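Local coordinates for protein aminopentol aminotransferase (Sphingopyxis macrogoltabida, PDB 6HBS) that uses pyridoxal 5'-phosphate to transfer the amino group of aminopentol (hydrolysed fumonisin B1) to pyruvate, giving the 2-keto product and L-alanine, at residues G104-A109 against A268-N273; R29-E34 against V372-N377. One frame throughout, in Å; residues are numbered along the deposited sequence.

Contact 1 (G104-A109 against A268-N273); sequences GMVRHA and ALLGSN. With MG (magnesium ion), chain D.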
ATOM      1  N   GLY A 104      22.206  -5.359  -5.587  1.00 22.01           N
ATOM      2  CA  GLY A 104      23.629  -5.256  -5.384  1.00 22.40           C
ATOM      3  C   GLY A 104      24.005  -5.133  -3.904  1.00 24.09           C
ATOM      4  O   GLY A 104      25.064  -5.562  -3.526  1.00 25.52           O
ATOM      5  N   MET A 105      23.155  -4.509  -3.077  1.00 21.42           N
ATOM      6  CA  MET A 105      23.487  -4.215  -1.677  1.00 22.69           C
ATOM      7  C   MET A 105      23.213  -5.418  -0.765  1.00 23.42           C
ATOM      8  O   MET A 105      23.787  -5.492   0.289  1.00 24.30           O
ATOM      9  CB  MET A 105      22.681  -3.016  -1.163  1.00 21.48           C
ATOM     10  CG  MET A 105      23.180  -1.684  -1.727  1.00 22.63           C
ATOM     11  SD  MET A 105      22.038  -0.304  -1.459  1.00 21.34           S
ATOM     12  CE  MET A 105      22.278  -0.001   0.294  1.00 20.77           C
ATOM     13  N   VAL A 106      22.296  -6.310  -1.160  1.00 22.31           N
ATOM     14  CA  VAL A 106      21.789  -7.405  -0.319  1.00 21.96           C
ATOM     15  C   VAL A 106      22.420  -8.714  -0.813  1.00 22.23           C
ATOM     16  O   VAL A 106      22.075  -9.236  -1.882  1.00 21.60           O
ATOM     17  CB  VAL A 106      20.244  -7.426  -0.316  1.00 22.32           C
ATOM     18  CG1 VAL A 106      19.639  -8.554   0.524  1.00 21.72           C
ATOM     19  CG2 VAL A 106      19.694  -6.094   0.133  1.00 21.72           C
ATOM     20  N   ARG A 107      23.401  -9.229  -0.049  1.00 23.21           N
ATOM     21  CA  ARG A 107      24.216 -10.389  -0.464  1.00 26.50           C
ATOM     22  C   ARG A 107      23.364 -11.616  -0.824  1.00 26.10           C
ATOM     23  O   ARG A 107      23.684 -12.310  -1.754  1.00 27.03           O
ATOM     24  CB  ARG A 107      25.224 -10.803   0.617  1.00 31.28           C
ATOM     25  CG  ARG A 107      26.500  -9.972   0.629  1.00 43.53           C
ATOM     26  CD  ARG A 107      27.554 -10.526   1.586  1.00 53.75           C
ATOM     27  NE  ARG A 107      27.632 -11.987   1.516  1.00 62.66           N
ATOM     28  CZ  ARG A 107      28.399 -12.681   0.670  1.00 68.70           C
ATOM     29  NH1 ARG A 107      29.283 -12.061  -0.097  1.00 64.79           N
ATOM     30  NH2 ARG A 107      28.276 -13.997   0.595  1.00 71.19           N
ATOM     31  N   HIS A 108      22.288 -11.905  -0.085  1.00 24.16           N
ATOM     32  CA  HIS A 108      21.497 -13.102  -0.348  1.00 23.70           C
ATOM     33  C   HIS A 108      20.683 -12.995  -1.641  1.00 23.63           C
ATOM     34  O   HIS A 108      20.187 -13.982  -2.118  1.00 24.14           O
ATOM     35  CB  HIS A 108      20.581 -13.413   0.850  1.00 23.54           C
ATOM     36  CG  HIS A 108      19.276 -12.700   0.851  1.00 21.58           C
ATOM     37  ND1 HIS A 108      18.180 -13.201   0.183  1.00 22.98           N
ATOM     38  CD2 HIS A 108      18.848 -11.608   1.521  1.00 22.41           C
ATOM     39  CE1 HIS A 108      17.151 -12.395   0.379  1.00 22.00           C
ATOM     40  NE2 HIS A 108      17.530 -11.410   1.188  1.00 21.26           N
ATOM     41  N   ALA A 109      20.439 -11.774  -2.114  1.00 23.49           N
ATOM     42  CA  ALA A 109      19.382 -11.533  -3.104  1.00 23.67           C
ATOM     43  C   ALA A 109      19.962 -11.438  -4.519  1.00 21.48           C
ATOM     44  O   ALA A 109      21.025 -10.849  -4.703  1.00 23.70           O
ATOM     45  CB  ALA A 109      18.653 -10.262  -2.755  1.00 23.94           C
ATOM     46  N   ALA A 268       9.617  -3.599  -0.340  1.00 15.70           N
ATOM     47  CA  ALA A 268      10.289  -4.490  -1.252  1.00 16.27           C
ATOM     48  C   ALA A 268      10.341  -5.903  -0.692  1.00 15.94           C
ATOM     49  O   ALA A 268      10.507  -6.091   0.520  1.00 14.98           O
ATOM     50  CB  ALA A 268      11.700  -4.036  -1.525  1.00 16.44           C
ATOM     51  N   LEU A 269      10.293  -6.855  -1.623  1.00 16.46           N
ATOM     52  CA  LEU A 269      10.698  -8.248  -1.414  1.00 17.34           C
ATOM     53  C   LEU A 269      11.997  -8.530  -2.180  1.00 17.69           C
ATOM     54  O   LEU A 269      12.036  -8.402  -3.402  1.00 19.31           O
ATOM     55  CB  LEU A 269       9.568  -9.167  -1.870  1.00 17.40           C
ATOM     56  CG  LEU A 269       9.835 -10.662  -1.625  1.00 18.17           C
ATOM     57  CD1 LEU A 269      10.052 -10.908  -0.148  1.00 18.70           C
ATOM     58  CD2 LEU A 269       8.683 -11.522  -2.127  1.00 18.88           C
ATOM     59  N   LEU A 270      13.053  -8.928  -1.467  1.00 17.91           N
ATOM     60  CA  LEU A 270      14.371  -9.313  -2.042  1.00 19.31           C
ATOM     61  C   LEU A 270      14.503 -10.833  -1.961  1.00 20.88           C
ATOM     62  O   LEU A 270      14.133 -11.415  -0.945  1.00 19.83           O
ATOM     63  CB  LEU A 270      15.495  -8.622  -1.272  1.00 20.42           C
ATOM     64  CG  LEU A 270      15.858  -7.184  -1.674  1.00 21.66           C
ATOM     65  CD1 LEU A 270      16.698  -7.142  -2.937  1.00 24.36           C
ATOM     66  CD2 LEU A 270      14.612  -6.342  -1.858  1.00 20.99           C
ATOM     67  N   GLY A 271      14.958 -11.475  -3.041  1.00 20.21           N
ATOM     68  CA  GLY A 271      14.900 -12.928  -3.074  1.00 20.71           C
ATOM     69  C   GLY A 271      16.071 -13.513  -3.821  1.00 20.58           C
ATOM     70  O   GLY A 271      16.616 -12.851  -4.690  1.00 18.58           O
ATOM     71  N   SER A 272      16.476 -14.724  -3.423  1.00 20.36           N
ATOM     72  CA  SER A 272      17.523 -15.445  -4.101  1.00 22.01           C
ATOM     73  C   SER A 272      16.943 -16.138  -5.342  1.00 21.58           C
ATOM     74  O   SER A 272      15.730 -16.327  -5.474  1.00 22.75           O
ATOM     75  CB  SER A 272      18.194 -16.428  -3.169  1.00 23.14           C
ATOM     76  OG  SER A 272      17.365 -17.545  -2.991  1.00 27.06           O
ATOM     77  N   ASN A 273      17.830 -16.515  -6.259  1.00 23.80           N
ATOM     78  CA  ASN A 273      17.474 -17.210  -7.497  1.00 25.45           C
ATOM     79  C   ASN A 273      16.668 -18.481  -7.219  1.00 27.30           C
ATOM     80  O   ASN A 273      15.845 -18.855  -8.007  1.00 31.56           O
ATOM     81  CB  ASN A 273      18.723 -17.467  -8.344  1.00 25.41           C
ATOM     82  CG  ASN A 273      19.089 -16.244  -9.155  1.00 25.45           C
ATOM     83  OD1 ASN A 273      18.205 -15.473  -9.532  1.00 27.32           O
ATOM     84  ND2 ASN A 273      20.372 -16.028  -9.394  1.00 24.98           N
TER
HETATM   85 MG    MG D 502      22.820  -9.407  -4.132  1.00 27.36          MG
HETATM   86  O   HOH W   1      24.850  -8.415  -3.309  1.00 26.54           O
HETATM   87  O   HOH W   2      23.744  -9.614  -6.379  1.00 28.61           O
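Ala-109 and Leu-270 make the tight part of this contact: CB of Ala-109 lies 3.7 Å from CD1 of Leu-270. Val-106 touches the same side chain more loosely, its CG2 4.4 Å from CG of Leu-270. A methyl suits position 109, because the same CB also sits over the centre of the His-108 ring, and the two backbones come within 4.4 Å of each other, measured between CA of Ala-109 and CA of Ser-272. Gly-271 takes part through its backbone alone, its O receiving a CA-H...O contact from Ala-109.

His-108 has its CG between backbone N and carbonyl carbon (chi1 86°), which turns one ring face to CB of Ala-109. Histidine suits the place by offering an edge CH to the strand, CE1 being 3.4 Å from O of Leu-270, and a nitrogen, NE2, that hydrogen-bonds to OG of Ser-254 on strand 253-256. The backbone O of His-108 abuts CB of Ser-272 at 3.3 Å.

Away from the strand the packing gives way to a magnesium ion and water. A type I beta turn from Val-106 to Ala-109, closed by the hydrogen bond from Ala-109 N to Val-106 O, 3.0 Å, passes the chain from helix 94-105 to strand 111-115. That outermost strand of the seven-stranded sheet runs antiparallel to 267-271, Gly-271 being backbone-bonded to Asp-110 and Trp-111. Exposed Arg-107 forms a salt bridge with Glu-250.

The segments share no hydrogen bond; apolar contact and a CH donor join them. The ion, with two waters, gathers the carbonyl oxygens of Val-103, in the helix's last turn, and of Val-106 and Ala-109, at the beta turn's two ends; its charge would probably offset their partial negative charge.

Contact 2 (R29-E34 against V372-N377); sequences RLLPPE and VHPYHN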
ATOM      1  N   ARG A  29      -4.694   6.469  21.189  1.00 27.35           N
ATOM      2  CA  ARG A  29      -5.725   5.895  22.046  1.00 32.18           C
ATOM      3  C   ARG A  29      -5.136   5.282  23.336  1.00 29.93           C
ATOM      4  O   ARG A  29      -5.775   5.346  24.380  1.00 31.76           O
ATOM      5  CB  ARG A  29      -6.484   4.821  21.259  1.00 37.52           C
ATOM      6  CG  ARG A  29      -7.560   4.105  22.059  1.00 42.04           C
ATOM      7  CD  ARG A  29      -8.623   3.483  21.174  1.00 50.34           C
ATOM      8  NE  ARG A  29      -9.919   3.594  21.831  1.00 59.72           N
ATOM      9  CZ  ARG A  29     -10.406   2.730  22.722  1.00 60.90           C
ATOM     10  NH1 ARG A  29     -11.461   3.069  23.446  1.00 60.24           N
ATOM     11  NH2 ARG A  29      -9.853   1.536  22.878  1.00 59.25           N
ATOM     12  N   LEU A  30      -3.964   4.639  23.248  1.00 28.59           N
ATOM     13  CA  LEU A  30      -3.350   3.916  24.375  1.00 31.65           C
ATOM     14  C   LEU A  30      -2.215   4.720  25.026  1.00 32.33           C
ATOM     15  O   LEU A  30      -1.498   4.142  25.837  1.00 28.67           O
ATOM     16  CB  LEU A  30      -2.802   2.575  23.875  1.00 35.82           C
ATOM     17  CG  LEU A  30      -3.839   1.591  23.331  1.00 41.79           C
ATOM     18  CD1 LEU A  30      -3.158   0.314  22.839  1.00 44.04           C
ATOM     19  CD2 LEU A  30      -4.886   1.275  24.387  1.00 42.31           C
ATOM     20  N   LEU A  31      -2.064   6.013  24.679  1.00 30.20           N
ATOM     21  CA  LEU A  31      -1.007   6.881  25.248  1.00 29.04           C
ATOM     22  C   LEU A  31      -1.604   7.834  26.265  1.00 27.16           C
ATOM     23  O   LEU A  31      -2.804   8.059  26.270  1.00 26.77           O
ATOM     24  CB  LEU A  31      -0.319   7.666  24.131  1.00 25.43           C
ATOM     25  CG  LEU A  31       0.624   6.848  23.256  1.00 25.29           C
ATOM     26  CD1 LEU A  31       1.059   7.642  22.035  1.00 25.75           C
ATOM     27  CD2 LEU A  31       1.833   6.372  24.051  1.00 25.12           C
ATOM     28  N   PRO A  32      -0.791   8.444  27.156  1.00 27.87           N
ATOM     29  CA  PRO A  32      -1.299   9.522  28.009  1.00 30.64           C
ATOM     30  C   PRO A  32      -1.980  10.609  27.177  1.00 31.54           C
ATOM     31  O   PRO A  32      -1.644  10.832  26.008  1.00 33.14           O
ATOM     32  CB  PRO A  32      -0.062  10.016  28.779  1.00 27.10           C
ATOM     33  CG  PRO A  32       0.850   8.787  28.801  1.00 28.59           C
ATOM     34  CD  PRO A  32       0.597   8.078  27.468  1.00 28.04           C
ATOM     35  N   PRO A  33      -2.972  11.322  27.751  1.00 35.26           N
ATOM     36  CA  PRO A  33      -3.776  12.276  26.984  1.00 37.36           C
ATOM     37  C   PRO A  33      -2.987  13.491  26.484  1.00 34.31           C
ATOM     38  O   PRO A  33      -3.421  14.157  25.558  1.00 34.07           O
ATOM     39  CB  PRO A  33      -4.885  12.672  27.982  1.00 39.56           C
ATOM     40  CG  PRO A  33      -4.251  12.463  29.339  1.00 36.02           C
ATOM     41  CD  PRO A  33      -3.409  11.220  29.152  1.00 38.17           C
ATOM     42  N   GLU A  34      -1.810  13.731  27.073  1.00 33.18           N
ATOM     43  CA  GLU A  34      -0.934  14.833  26.692  1.00 33.17           C
ATOM     44  C   GLU A  34      -0.339  14.631  25.294  1.00 29.12           C
ATOM     45  O   GLU A  34       0.139  15.585  24.693  1.00 26.48           O
ATOM     46  CB  GLU A  34       0.209  14.970  27.701  1.00 37.69           C
ATOM     47  CG  GLU A  34      -0.265  15.392  29.085  1.00 41.93           C
ATOM     48  CD  GLU A  34      -0.472  14.288  30.102  1.00 42.24           C
ATOM     49  OE1 GLU A  34      -0.734  13.135  29.706  1.00 41.67           O
ATOM     50  OE2 GLU A  34      -0.376  14.597  31.297  1.00 48.11           O
ATOM     51  N   VAL A 372       9.125  10.580  23.320  1.00 19.30           N
ATOM     52  CA  VAL A 372       9.538   9.212  23.561  1.00 19.52           C
ATOM     53  C   VAL A 372       8.282   8.378  23.858  1.00 19.98           C
ATOM     54  O   VAL A 372       7.218   8.911  24.191  1.00 21.30           O
ATOM     55  CB  VAL A 372      10.531   9.116  24.732  1.00 21.14           C
ATOM     56  CG1 VAL A 372      11.883   9.683  24.374  1.00 23.08           C
ATOM     57  CG2 VAL A 372       9.973   9.745  26.003  1.00 21.42           C
ATOM     58  N   HIS A 373       8.413   7.058  23.744  1.00 20.35           N
ATOM     59  CA  HIS A 373       7.266   6.180  23.702  1.00 20.97           C
ATOM     60  C   HIS A 373       7.338   5.176  24.835  1.00 20.70           C
ATOM     61  O   HIS A 373       8.354   4.513  24.987  1.00 21.04           O
ATOM     62  CB  HIS A 373       7.167   5.487  22.342  1.00 21.87           C
ATOM     63  CG  HIS A 373       5.796   4.972  22.025  1.00 23.70           C
ATOM     64  ND1 HIS A 373       5.149   4.016  22.788  1.00 22.51           N
ATOM     65  CD2 HIS A 373       4.980   5.228  20.979  1.00 25.44           C
ATOM     66  CE1 HIS A 373       3.964   3.772  22.268  1.00 22.51           C
ATOM     67  NE2 HIS A 373       3.830   4.508  21.154  1.00 23.35           N
ATOM     68  N   PRO A 374       6.273   5.044  25.659  1.00 21.70           N
ATOM     69  CA  PRO A 374       6.299   4.126  26.794  1.00 23.00           C
ATOM     70  C   PRO A 374       6.018   2.645  26.506  1.00 24.46           C
ATOM     71  O   PRO A 374       6.229   1.848  27.432  1.00 22.56           O
ATOM     72  CB  PRO A 374       5.173   4.684  27.678  1.00 22.48           C
ATOM     73  CG  PRO A 374       4.185   5.211  26.708  1.00 21.24           C
ATOM     74  CD  PRO A 374       5.037   5.843  25.634  1.00 21.66           C
ATOM     75  N   TYR A 375       5.582   2.268  25.273  1.00 23.22           N
ATOM     76  CA  TYR A 375       5.325   0.816  25.013  1.00 23.39           C
ATOM     77  C   TYR A 375       5.889   0.299  23.671  1.00 22.77           C
ATOM     78  O   TYR A 375       5.979  -0.915  23.485  1.00 23.81           O
ATOM     79  CB  TYR A 375       3.844   0.478  25.256  1.00 24.10           C
ATOM     80  CG  TYR A 375       2.847   1.010  24.266  1.00 25.19           C
ATOM     81  CD1 TYR A 375       2.772   0.500  22.971  1.00 28.29           C
ATOM     82  CD2 TYR A 375       1.949   2.001  24.623  1.00 26.64           C
ATOM     83  CE1 TYR A 375       1.841   0.967  22.049  1.00 28.22           C
ATOM     84  CE2 TYR A 375       1.021   2.491  23.708  1.00 29.81           C
ATOM     85  CZ  TYR A 375       0.956   1.962  22.425  1.00 29.49           C
ATOM     86  OH  TYR A 375       0.061   2.451  21.524  1.00 29.66           O
ATOM     87  N   HIS A 376       6.303   1.184  22.765  1.00 20.13           N
ATOM     88  CA  HIS A 376       6.774   0.825  21.430  1.00 19.42           C
ATOM     89  C   HIS A 376       8.232   1.226  21.317  1.00 18.62           C
ATOM     90  O   HIS A 376       8.628   2.299  21.807  1.00 20.44           O
ATOM     91  CB  HIS A 376       5.934   1.521  20.347  1.00 20.11           C
ATOM     92  CG  HIS A 376       6.165   1.065  18.937  1.00 20.84           C
ATOM     93  ND1 HIS A 376       7.344   1.324  18.249  1.00 20.45           N
ATOM     94  CD2 HIS A 376       5.340   0.424  18.063  1.00 21.87           C
ATOM     95  CE1 HIS A 376       7.257   0.830  17.023  1.00 21.03           C
ATOM     96  NE2 HIS A 376       6.016   0.269  16.878  1.00 20.97           N
ATOM     97  N   ASN A 377       9.027   0.418  20.617  1.00 17.52           N
ATOM     98  CA  ASN A 377      10.417   0.765  20.464  1.00 18.64           C
ATOM     99  C   ASN A 377      10.539   2.086  19.705  1.00 18.61           C
ATOM    100  O   ASN A 377       9.671   2.449  18.897  1.00 17.63           O
ATOM    101  CB  ASN A 377      11.274  -0.295  19.768  1.00 20.32           C
ATOM    102  CG  ASN A 377      10.991  -0.414  18.288  1.00 20.94           C
ATOM    103  OD1 ASN A 377      10.080  -1.134  17.898  1.00 21.58           O
ATOM    104  ND2 ASN A 377      11.749   0.304  17.458  1.00 18.77           N
TER
HETATM  105  O   HOH W   3      -2.053   4.529  21.254  1.00 28.29           O
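The His-373 ring is packed on both faces: CD2 of Leu-31 approaches one, offset toward the rim, and CB of His-376 covers the centre of the other. Its edge receives the N-H of Tyr-375, whose N lies 3.1 Å from ND1 of His-373 in the ring plane, with a nearly straight bond (168°). CE1 of His-373 in turn lies over the centre of one face of the Tyr-375 ring, and O of Leu-30 meets that ring at its edge, 3.7 Å from CE2.

Leu-31 makes most of the side-chain contacts from 29-34. Its CB points alongside the other segment, but with CG beside the backbone N (chi1 -74°) the side chain ends against it. CD1 continues the extended chain, while the other branch, CD2, turns aside to meet three residues. It makes a CH-pi contact with His-373, 4.1 Å from the ring centroid, and touches CD of Pro-374 at 3.6 Å and CE2 of Tyr-375 at 4.0 Å. A branched aliphatic chain fits such a site, having a slim methyl to insert and no polar atom to satisfy; the rigid proline offers it ring carbons.

Tyr-375 reaches back toward Leu-30, crossing its side chain at about a right angle with OH 3.7 Å from CB. A water 3.0 Å from OH of Tyr-375 accepts from N of Leu-30 and so ties the hydroxyl to the backbone of 29-34. Tyr-359 of helix 356-367 hydrogen-bonds to O of Leu-30 and touches Pro-374 and Tyr-375, and Phe-202 stacks on Tyr-375.

Neither segment has regular structure. The arrangement is loop-on-loop packing in a class-III aminotransferase, joining the N-terminal loop before strand 39-43 to the loop between strand 370-371 and helix 386-405, with an aromatic and proline core away from the cofactor.

Contacts 1 and 2 lie on opposite sides of the chain's centre, their centres 35 Å apart and their nearest atoms about 18 Å apart, so neither touches the other. In sequence, both segments of contact 1 fall between the two segments of contact 2. Contact 1 belongs to the edge of the seven-stranded sheet, contact 2 to loops near the four-stranded one. The cofactor is at a similar distance from each: the side chain of Leu-270 is about 14 Å from a bound pyridoxal-5'-phosphate and that of Tyr-375 about 13 Å. A closer tie comes through Asn-377, which hydrogen-bonds to Arg-233 of the cofactor pocket.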